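Long-range contact in twin-arginine translocation pathway signal protein (Burkholderia phytofirmans, PDB 2RJO), which probably serves as a periplasmic sugar-binding protein, holding beta-D-galactopyranose in the cleft between its two lobes: residues F130-G144 with F165-W178. Residues are numbered along the deposited sequence; the frame is centred on the assembly and turned at random.
Sequences FKSMGGKGGVVALGG and FPGIQLLDFQVADW. With GAL (beta-D-galactopyranose), chain B.
Ile168 lays CG1 over one face of the Phe130 ring, 3.9 Å from the ring centroid, while its CG2 presses on Val139 CG2 at a tight 3.5 Å. This apolar knot sits where strands 137-143 and 168-175 begin, the parallel pair of a beta-alpha-beta crossover in one lobe of a periplasmic binding protein; Leu162 of the connecting helix 149-163 also touches Phe130 and Ile168. With CG1 anti to its carbonyl carbon (chi1 -67°), branched Ile168 reaches the ring and Val139 at once. Phe130 CB in turn sits above a face of Phe165, whose edge meets the aliphatic carbons of Lys131.

Farther along, Ala141 is small enough for Phe173 to lie beside it, CB to CD1 3.6 Å, and the same ring ends at side-chain-less Gly143. The backbones bond alternately: Val139 N donates to Gln169 O and Val139 O accepts from Leu171 N. Beyond this, the partner of Ala141 N is Asp172 O, one residue further than strict alternation predicts, so Leu171 forms a beta bulge. At the polar margin a water bridges Gly135 O and Gly167 N. At the opposite end Gly143 O receives Ala176 N, and Gly144, bare of a side chain, lets Trp178 settle flat: Gly144 CA stands 3.4 Å from the centroid of its six-membered ring, and galactose O4 lies over the other face, 3.1 Å from Trp178 CZ2.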
ATOM      1  N   PHE A 130       5.663  20.261  -5.740  1.00 26.86           N
ATOM      2  CA  PHE A 130       6.267  21.567  -5.538  1.00 27.16           C
ATOM      3  C   PHE A 130       6.726  22.186  -6.847  1.00 28.64           C
ATOM      4  O   PHE A 130       6.738  23.406  -6.986  1.00 28.80           O
ATOM      5  CB  PHE A 130       7.442  21.472  -4.564  1.00 28.54           C
ATOM      6  CG  PHE A 130       7.072  20.909  -3.217  1.00 26.57           C
ATOM      7  CD1 PHE A 130       5.769  21.037  -2.714  1.00 25.63           C
ATOM      8  CD2 PHE A 130       8.030  20.265  -2.436  1.00 25.71           C
ATOM      9  CE1 PHE A 130       5.435  20.527  -1.454  1.00 24.53           C
ATOM     10  CE2 PHE A 130       7.702  19.752  -1.172  1.00 25.50           C
ATOM     11  CZ  PHE A 130       6.400  19.885  -0.684  1.00 24.60           C
ATOM     12  N   LYS A 131       7.117  21.357  -7.810  1.00 30.00           N
ATOM     13  CA  LYS A 131       7.543  21.900  -9.091  1.00 31.86           C
ATOM     14  C   LYS A 131       6.313  22.556  -9.706  1.00 32.12           C
ATOM     15  O   LYS A 131       6.370  23.693 -10.182  1.00 33.75           O
ATOM     16  CB  LYS A 131       8.044  20.799 -10.031  1.00 32.57           C
ATOM     17  CG  LYS A 131       9.237  19.998  -9.531  1.00 35.00           C
ATOM     18  CD  LYS A 131      10.403  20.896  -9.155  1.00 37.34           C
ATOM     19  CE  LYS A 131      11.704  20.105  -9.020  1.00 37.14           C
ATOM     20  NZ  LYS A 131      12.208  19.662 -10.352  1.00 38.73           N
ATOM     21  N   SER A 132       5.198  21.837  -9.678  1.00 31.43           N
ATOM     22  CA  SER A 132       3.955  22.345 -10.240  1.00 31.90           C
ATOM     23  C   SER A 132       3.563  23.680  -9.642  1.00 32.18           C
ATOM     24  O   SER A 132       2.929  24.498 -10.308  1.00 34.35           O
ATOM     25  CB  SER A 132       2.818  21.349 -10.016  1.00 31.83           C
ATOM     26  OG  SER A 132       3.018  20.173 -10.771  1.00 33.02           O
HETATM   27  N   MSE A 133       3.929  23.897  -8.385  1.00 31.35           N
HETATM   28  CA  MSE A 133       3.596  25.137  -7.686  1.00 29.99           C
HETATM   29  C   MSE A 133       4.610  26.249  -7.962  1.00 30.03           C
HETATM   30  O   MSE A 133       4.476  27.356  -7.445  1.00 31.96           O
HETATM   31  CB  MSE A 133       3.543  24.882  -6.176  1.00 27.61           C
HETATM   32  CG  MSE A 133       2.423  23.968  -5.702  1.00 24.25           C
HETATM   33 SE   MSE A 133       2.720  23.399  -4.007  1.00 20.99          SE
HETATM   34  CE  MSE A 133       1.732  22.098  -3.922  1.00 25.05           C
ATOM     35  N   GLY A 134       5.616  25.960  -8.777  1.00 30.28           N
ATOM     36  CA  GLY A 134       6.636  26.958  -9.049  1.00 30.43           C
ATOM     37  C   GLY A 134       7.607  26.991  -7.879  1.00 30.92           C
ATOM     38  O   GLY A 134       8.378  27.937  -7.720  1.00 30.61           O
ATOM     39  N   GLY A 135       7.545  25.957  -7.045  1.00 31.00           N
ATOM     40  CA  GLY A 135       8.430  25.853  -5.898  1.00 30.89           C
ATOM     41  C   GLY A 135       8.137  26.791  -4.746  1.00 31.51           C
ATOM     42  O   GLY A 135       8.896  26.852  -3.779  1.00 32.58           O
ATOM     43  N   LYS A 136       7.026  27.510  -4.829  1.00 32.31           N
ATOM     44  CA  LYS A 136       6.652  28.470  -3.796  1.00 32.89           C
ATOM     45  C   LYS A 136       5.149  28.360  -3.555  1.00 32.35           C
ATOM     46  O   LYS A 136       4.384  28.114  -4.493  1.00 32.31           O
ATOM     47  CB  LYS A 136       7.000  29.883  -4.286  1.00 35.76           C
ATOM     48  CG  LYS A 136       6.816  30.997  -3.268  1.00 38.46           C
ATOM     49  CD  LYS A 136       7.177  32.364  -3.884  1.00 40.40           C
ATOM     50  CE  LYS A 136       6.165  32.805  -4.959  1.00 41.60           C
ATOM     51  NZ  LYS A 136       4.850  33.250  -4.374  1.00 42.05           N
ATOM     52  N   GLY A 137       4.722  28.534  -2.312  1.00 30.17           N
ATOM     53  CA  GLY A 137       3.302  28.447  -2.046  1.00 30.99           C
ATOM     54  C   GLY A 137       2.948  27.625  -0.828  1.00 29.17           C
ATOM     55  O   GLY A 137       3.784  26.896  -0.285  1.00 30.36           O
ATOM     56  N   GLY A 138       1.691  27.732  -0.409  1.00 29.61           N
ATOM     57  CA  GLY A 138       1.233  27.008   0.759  1.00 28.05           C
ATOM     58  C   GLY A 138       0.746  25.620   0.422  1.00 27.18           C
ATOM     59  O   GLY A 138       0.033  25.420  -0.562  1.00 26.58           O
ATOM     60  N   VAL A 139       1.118  24.658   1.257  1.00 26.52           N
ATOM     61  CA  VAL A 139       0.729  23.271   1.033  1.00 25.39           C
ATOM     62  C   VAL A 139       0.128  22.597   2.250  1.00 24.38           C
ATOM     63  O   VAL A 139       0.621  22.755   3.359  1.00 25.61           O
ATOM     64  CB  VAL A 139       1.943  22.444   0.593  1.00 25.59           C
ATOM     65  CG1 VAL A 139       1.513  21.039   0.253  1.00 24.82           C
ATOM     66  CG2 VAL A 139       2.615  23.113  -0.594  1.00 28.14           C
ATOM     67  N   VAL A 140      -0.955  21.854   2.039  1.00 22.74           N
ATOM     68  CA  VAL A 140      -1.580  21.103   3.119  1.00 21.36           C
ATOM     69  C   VAL A 140      -1.297  19.632   2.801  1.00 21.24           C
ATOM     70  O   VAL A 140      -1.213  19.266   1.627  1.00 21.50           O
ATOM     71  CB  VAL A 140      -3.111  21.342   3.202  1.00 21.77           C
ATOM     72  CG1 VAL A 140      -3.388  22.740   3.708  1.00 19.95           C
ATOM     73  CG2 VAL A 140      -3.763  21.132   1.843  1.00 20.29           C
ATOM     74  N   ALA A 141      -1.143  18.794   3.825  1.00 19.79           N
ATOM     75  CA  ALA A 141      -0.849  17.380   3.601  1.00 18.86           C
ATOM     76  C   ALA A 141      -1.701  16.426   4.440  1.00 18.59           C
ATOM     77  O   ALA A 141      -1.930  16.655   5.631  1.00 21.10           O
ATOM     78  CB  ALA A 141       0.627  17.114   3.849  1.00 16.21           C
ATOM     79  N   LEU A 142      -2.156  15.352   3.798  1.00 16.94           N
ATOM     80  CA  LEU A 142      -2.994  14.340   4.425  1.00 17.31           C
ATOM     81  C   LEU A 142      -2.207  13.052   4.618  1.00 16.94           C
ATOM     82  O   LEU A 142      -1.663  12.508   3.664  1.00 19.48           O
ATOM     83  CB  LEU A 142      -4.216  14.073   3.549  1.00 16.44           C
ATOM     84  CG  LEU A 142      -5.205  15.236   3.408  1.00 18.67           C
ATOM     85  CD1 LEU A 142      -5.967  15.102   2.096  1.00 18.52           C
ATOM     86  CD2 LEU A 142      -6.148  15.258   4.610  1.00 17.75           C
ATOM     87  N   GLY A 143      -2.159  12.560   5.852  1.00 17.84           N
ATOM     88  CA  GLY A 143      -1.410  11.345   6.134  1.00 17.26           C
ATOM     89  C   GLY A 143      -2.237  10.117   6.463  1.00 17.81           C
ATOM     90  O   GLY A 143      -3.426  10.207   6.754  1.00 19.29           O
ATOM     91  N   GLY A 144      -1.600   8.953   6.416  1.00 18.28           N
ATOM     92  CA  GLY A 144      -2.293   7.712   6.718  1.00 20.00           C
ATOM     93  C   GLY A 144      -2.236   7.384   8.197  1.00 20.16           C
ATOM     94  O   GLY A 144      -1.709   8.177   8.978  1.00 20.90           O
ATOM     95  N   PHE A 165      12.939  22.566  -0.615  1.00 34.66           N
ATOM     96  CA  PHE A 165      12.133  23.619  -1.233  1.00 34.01           C
ATOM     97  C   PHE A 165      11.745  24.565  -0.120  1.00 35.29           C
ATOM     98  O   PHE A 165      10.621  24.499   0.392  1.00 36.09           O
ATOM     99  CB  PHE A 165      10.856  23.050  -1.843  1.00 31.82           C
ATOM    100  CG  PHE A 165      11.064  22.365  -3.160  1.00 30.31           C
ATOM    101  CD1 PHE A 165      10.673  22.985  -4.346  1.00 29.68           C
ATOM    102  CD2 PHE A 165      11.628  21.096  -3.223  1.00 29.00           C
ATOM    103  CE1 PHE A 165      10.838  22.350  -5.578  1.00 28.55           C
ATOM    104  CE2 PHE A 165      11.799  20.450  -4.444  1.00 28.22           C
ATOM    105  CZ  PHE A 165      11.403  21.080  -5.625  1.00 28.95           C
ATOM    106  N   PRO A 166      12.669  25.444   0.293  1.00 35.64           N
ATOM    107  CA  PRO A 166      12.333  26.374   1.373  1.00 35.56           C
ATOM    108  C   PRO A 166      11.266  27.386   0.980  1.00 35.21           C
ATOM    109  O   PRO A 166      10.721  28.092   1.834  1.00 35.17           O
ATOM    110  CB  PRO A 166      13.679  27.021   1.713  1.00 36.14           C
ATOM    111  CG  PRO A 166      14.454  26.916   0.432  1.00 36.59           C
ATOM    112  CD  PRO A 166      14.098  25.536  -0.060  1.00 36.35           C
ATOM    113  N   GLY A 167      10.955  27.437  -0.309  1.00 34.28           N
ATOM    114  CA  GLY A 167       9.946  28.360  -0.777  1.00 32.93           C
ATOM    115  C   GLY A 167       8.553  27.813  -0.530  1.00 32.15           C
ATOM    116  O   GLY A 167       7.567  28.518  -0.721  1.00 32.20           O
ATOM    117  N   ILE A 168       8.469  26.549  -0.119  1.00 31.63           N
ATOM    118  CA  ILE A 168       7.184  25.904   0.161  1.00 28.79           C
ATOM    119  C   ILE A 168       6.867  26.021   1.646  1.00 28.82           C
ATOM    120  O   ILE A 168       7.714  25.733   2.487  1.00 28.77           O
ATOM    121  CB  ILE A 168       7.216  24.398  -0.217  1.00 28.32           C
ATOM    122  CG1 ILE A 168       7.355  24.244  -1.732  1.00 25.82           C
ATOM    123  CG2 ILE A 168       5.942  23.716   0.242  1.00 25.56           C
ATOM    124  CD1 ILE A 168       6.144  24.697  -2.494  1.00 25.66           C
ATOM    125  N   GLN A 169       5.652  26.444   1.969  1.00 29.78           N
ATOM    126  CA  GLN A 169       5.250  26.579   3.363  1.00 31.09           C
ATOM    127  C   GLN A 169       4.207  25.508   3.682  1.00 30.50           C
ATOM    128  O   GLN A 169       3.132  25.478   3.084  1.00 30.61           O
ATOM    129  CB  GLN A 169       4.697  27.998   3.618  1.00 32.41           C
ATOM    130  CG  GLN A 169       3.549  28.124   4.639  1.00 36.72           C
ATOM    131  CD  GLN A 169       3.999  28.381   6.083  1.00 40.31           C
ATOM    132  OE1 GLN A 169       4.606  27.513   6.739  1.00 41.84           O
ATOM    133  NE2 GLN A 169       3.686  29.573   6.593  1.00 39.08           N
ATOM    134  N   LEU A 170       4.544  24.614   4.608  1.00 29.40           N
ATOM    135  CA  LEU A 170       3.636  23.547   5.013  1.00 27.73           C
ATOM    136  C   LEU A 170       2.570  24.139   5.919  1.00 27.45           C
ATOM    137  O   LEU A 170       2.814  24.392   7.105  1.00 27.19           O
ATOM    138  CB  LEU A 170       4.389  22.450   5.765  1.00 27.15           C
ATOM    139  CG  LEU A 170       3.566  21.218   6.147  1.00 25.15           C
ATOM    140  CD1 LEU A 170       3.073  20.510   4.894  1.00 22.48           C
ATOM    141  CD2 LEU A 170       4.417  20.283   6.989  1.00 25.18           C
ATOM    142  N   LEU A 171       1.379  24.350   5.369  1.00 26.08           N
ATOM    143  CA  LEU A 171       0.308  24.939   6.151  1.00 25.00           C
ATOM    144  C   LEU A 171      -0.204  24.074   7.297  1.00 24.98           C
ATOM    145  O   LEU A 171      -0.419  24.588   8.400  1.00 23.60           O
ATOM    146  CB  LEU A 171      -0.847  25.337   5.239  1.00 23.46           C
ATOM    147  CG  LEU A 171      -0.452  26.305   4.124  1.00 22.86           C
ATOM    148  CD1 LEU A 171      -1.656  26.600   3.233  1.00 20.21           C
ATOM    149  CD2 LEU A 171       0.096  27.580   4.727  1.00 22.66           C
ATOM    150  N   ASP A 172      -0.397  22.777   7.052  1.00 24.68           N
ATOM    151  CA  ASP A 172      -0.906  21.887   8.095  1.00 24.54           C
ATOM    152  C   ASP A 172      -0.964  20.412   7.686  1.00 25.39           C
ATOM    153  O   ASP A 172      -1.438  20.078   6.606  1.00 25.96           O
ATOM    154  CB  ASP A 172      -2.304  22.342   8.515  1.00 23.92           C
ATOM    155  CG  ASP A 172      -2.876  21.510   9.649  1.00 24.13           C
ATOM    156  OD1 ASP A 172      -2.120  21.192  10.585  1.00 23.99           O
ATOM    157  OD2 ASP A 172      -4.082  21.191   9.619  1.00 20.16           O
ATOM    158  N   PHE A 173      -0.486  19.532   8.558  1.00 25.14           N
ATOM    159  CA  PHE A 173      -0.505  18.100   8.277  1.00 25.09           C
ATOM    160  C   PHE A 173      -1.590  17.470   9.126  1.00 24.59           C
ATOM    161  O   PHE A 173      -1.666  17.729  10.327  1.00 23.73           O
ATOM    162  CB  PHE A 173       0.837  17.464   8.637  1.00 26.05           C
ATOM    163  CG  PHE A 173       0.928  15.996   8.301  1.00 27.88           C
ATOM    164  CD1 PHE A 173       1.201  15.583   7.001  1.00 29.24           C
ATOM    165  CD2 PHE A 173       0.724  15.029   9.277  1.00 28.59           C
ATOM    166  CE1 PHE A 173       1.270  14.218   6.677  1.00 30.95           C
ATOM    167  CE2 PHE A 173       0.789  13.658   8.966  1.00 27.40           C
ATOM    168  CZ  PHE A 173       1.059  13.255   7.675  1.00 27.14           C
ATOM    169  N   GLN A 174      -2.424  16.642   8.506  1.00 25.02           N
ATOM    170  CA  GLN A 174      -3.511  15.967   9.214  1.00 23.09           C
ATOM    171  C   GLN A 174      -3.662  14.521   8.755  1.00 22.75           C
ATOM    172  O   GLN A 174      -3.522  14.209   7.574  1.00 21.15           O
ATOM    173  CB  GLN A 174      -4.828  16.702   8.984  1.00 23.25           C
ATOM    174  CG  GLN A 174      -4.950  18.016   9.727  1.00 27.13           C
ATOM    175  CD  GLN A 174      -5.235  17.831  11.203  1.00 27.58           C
ATOM    176  OE1 GLN A 174      -6.240  17.236  11.581  1.00 27.29           O
ATOM    177  NE2 GLN A 174      -4.353  18.350  12.046  1.00 30.87           N
ATOM    178  N   VAL A 175      -3.961  13.650   9.706  1.00 20.70           N
ATOM    179  CA  VAL A 175      -4.149  12.236   9.443  1.00 19.56           C
ATOM    180  C   VAL A 175      -5.597  11.973   9.035  1.00 20.29           C
ATOM    181  O   VAL A 175      -6.531  12.434   9.700  1.00 20.63           O
ATOM    182  CB  VAL A 175      -3.820  11.427  10.702  1.00 20.15           C
ATOM    183  CG1 VAL A 175      -4.233   9.975  10.523  1.00 18.66           C
ATOM    184  CG2 VAL A 175      -2.336  11.546  11.007  1.00 15.55           C
ATOM    185  N   ALA A 176      -5.786  11.254   7.933  1.00 20.11           N
ATOM    186  CA  ALA A 176      -7.130  10.933   7.458  1.00 20.42           C
ATOM    187  C   ALA A 176      -7.312   9.412   7.361  1.00 20.65           C
ATOM    188  O   ALA A 176      -8.258   8.921   6.739  1.00 19.74           O
ATOM    189  CB  ALA A 176      -7.383  11.592   6.115  1.00 20.12           C
ATOM    190  N   ASP A 177      -6.381   8.683   7.974  1.00 21.10           N
ATOM    191  CA  ASP A 177      -6.418   7.223   8.023  1.00 22.16           C
ATOM    192  C   ASP A 177      -6.682   6.500   6.691  1.00 22.39           C
ATOM    193  O   ASP A 177      -7.465   5.547   6.663  1.00 20.27           O
ATOM    194  CB  ASP A 177      -7.479   6.755   9.034  1.00 22.69           C
ATOM    195  CG  ASP A 177      -7.172   7.174  10.467  1.00 25.89           C
ATOM    196  OD1 ASP A 177      -5.985   7.238  10.848  1.00 25.69           O
ATOM    197  OD2 ASP A 177      -8.138   7.418  11.224  1.00 30.23           O
ATOM    198  N   TRP A 178      -6.050   6.949   5.606  1.00 21.95           N
ATOM    199  CA  TRP A 178      -6.213   6.332   4.275  1.00 21.74           C
ATOM    200  C   TRP A 178      -7.638   6.389   3.697  1.00 23.30           C
ATOM    201  O   TRP A 178      -7.892   5.834   2.626  1.00 22.50           O
ATOM    202  CB  TRP A 178      -5.811   4.856   4.318  1.00 19.66           C
ATOM    203  CG  TRP A 178      -4.496   4.540   4.996  1.00 19.33           C
ATOM    204  CD1 TRP A 178      -4.314   3.709   6.063  1.00 18.53           C
ATOM    205  CD2 TRP A 178      -3.184   4.982   4.606  1.00 16.95           C
ATOM    206  NE1 TRP A 178      -2.977   3.599   6.356  1.00 18.16           N
ATOM    207  CE2 TRP A 178      -2.263   4.370   5.480  1.00 17.83           C
ATOM    208  CE3 TRP A 178      -2.702   5.838   3.603  1.00 15.98           C
ATOM    209  CZ2 TRP A 178      -0.876   4.586   5.378  1.00 17.42           C
ATOM    210  CZ3 TRP A 178      -1.323   6.053   3.503  1.00 16.81           C
ATOM    211  CH2 TRP A 178      -0.430   5.429   4.388  1.00 16.11           C
TER
HETATM  212  C1  GAL B 368      -3.769   1.464   2.338  1.00 19.20           C
HETATM  213  C2  GAL B 368      -2.980   2.428   1.422  1.00 17.63           C
HETATM  214  C3  GAL B 368      -1.663   1.741   0.997  1.00 19.02           C
HETATM  215  C4  GAL B 368      -0.853   1.405   2.261  1.00 18.98           C
HETATM  216  C5  GAL B 368      -1.737   0.465   3.129  1.00 20.12           C
HETATM  217  C6  GAL B 368      -0.974   0.117   4.390  1.00 18.74           C
HETATM  218  O1  GAL B 368      -4.989   2.106   2.751  1.00 17.94           O
HETATM  219  O2  GAL B 368      -3.753   2.725   0.260  1.00 18.75           O
HETATM  220  O3  GAL B 368      -0.897   2.616   0.173  1.00 16.35           O
HETATM  221  O4  GAL B 368      -0.594   2.612   2.978  1.00 18.39           O
HETATM  222  O5  GAL B 368      -2.981   1.136   3.517  1.00 19.35           O
HETATM  223  O6  GAL B 368      -1.790  -0.744   5.162  1.00 16.32           O
HETATM  224  O   HOH W   1      11.269  26.356  -3.238  1.00 37.06           O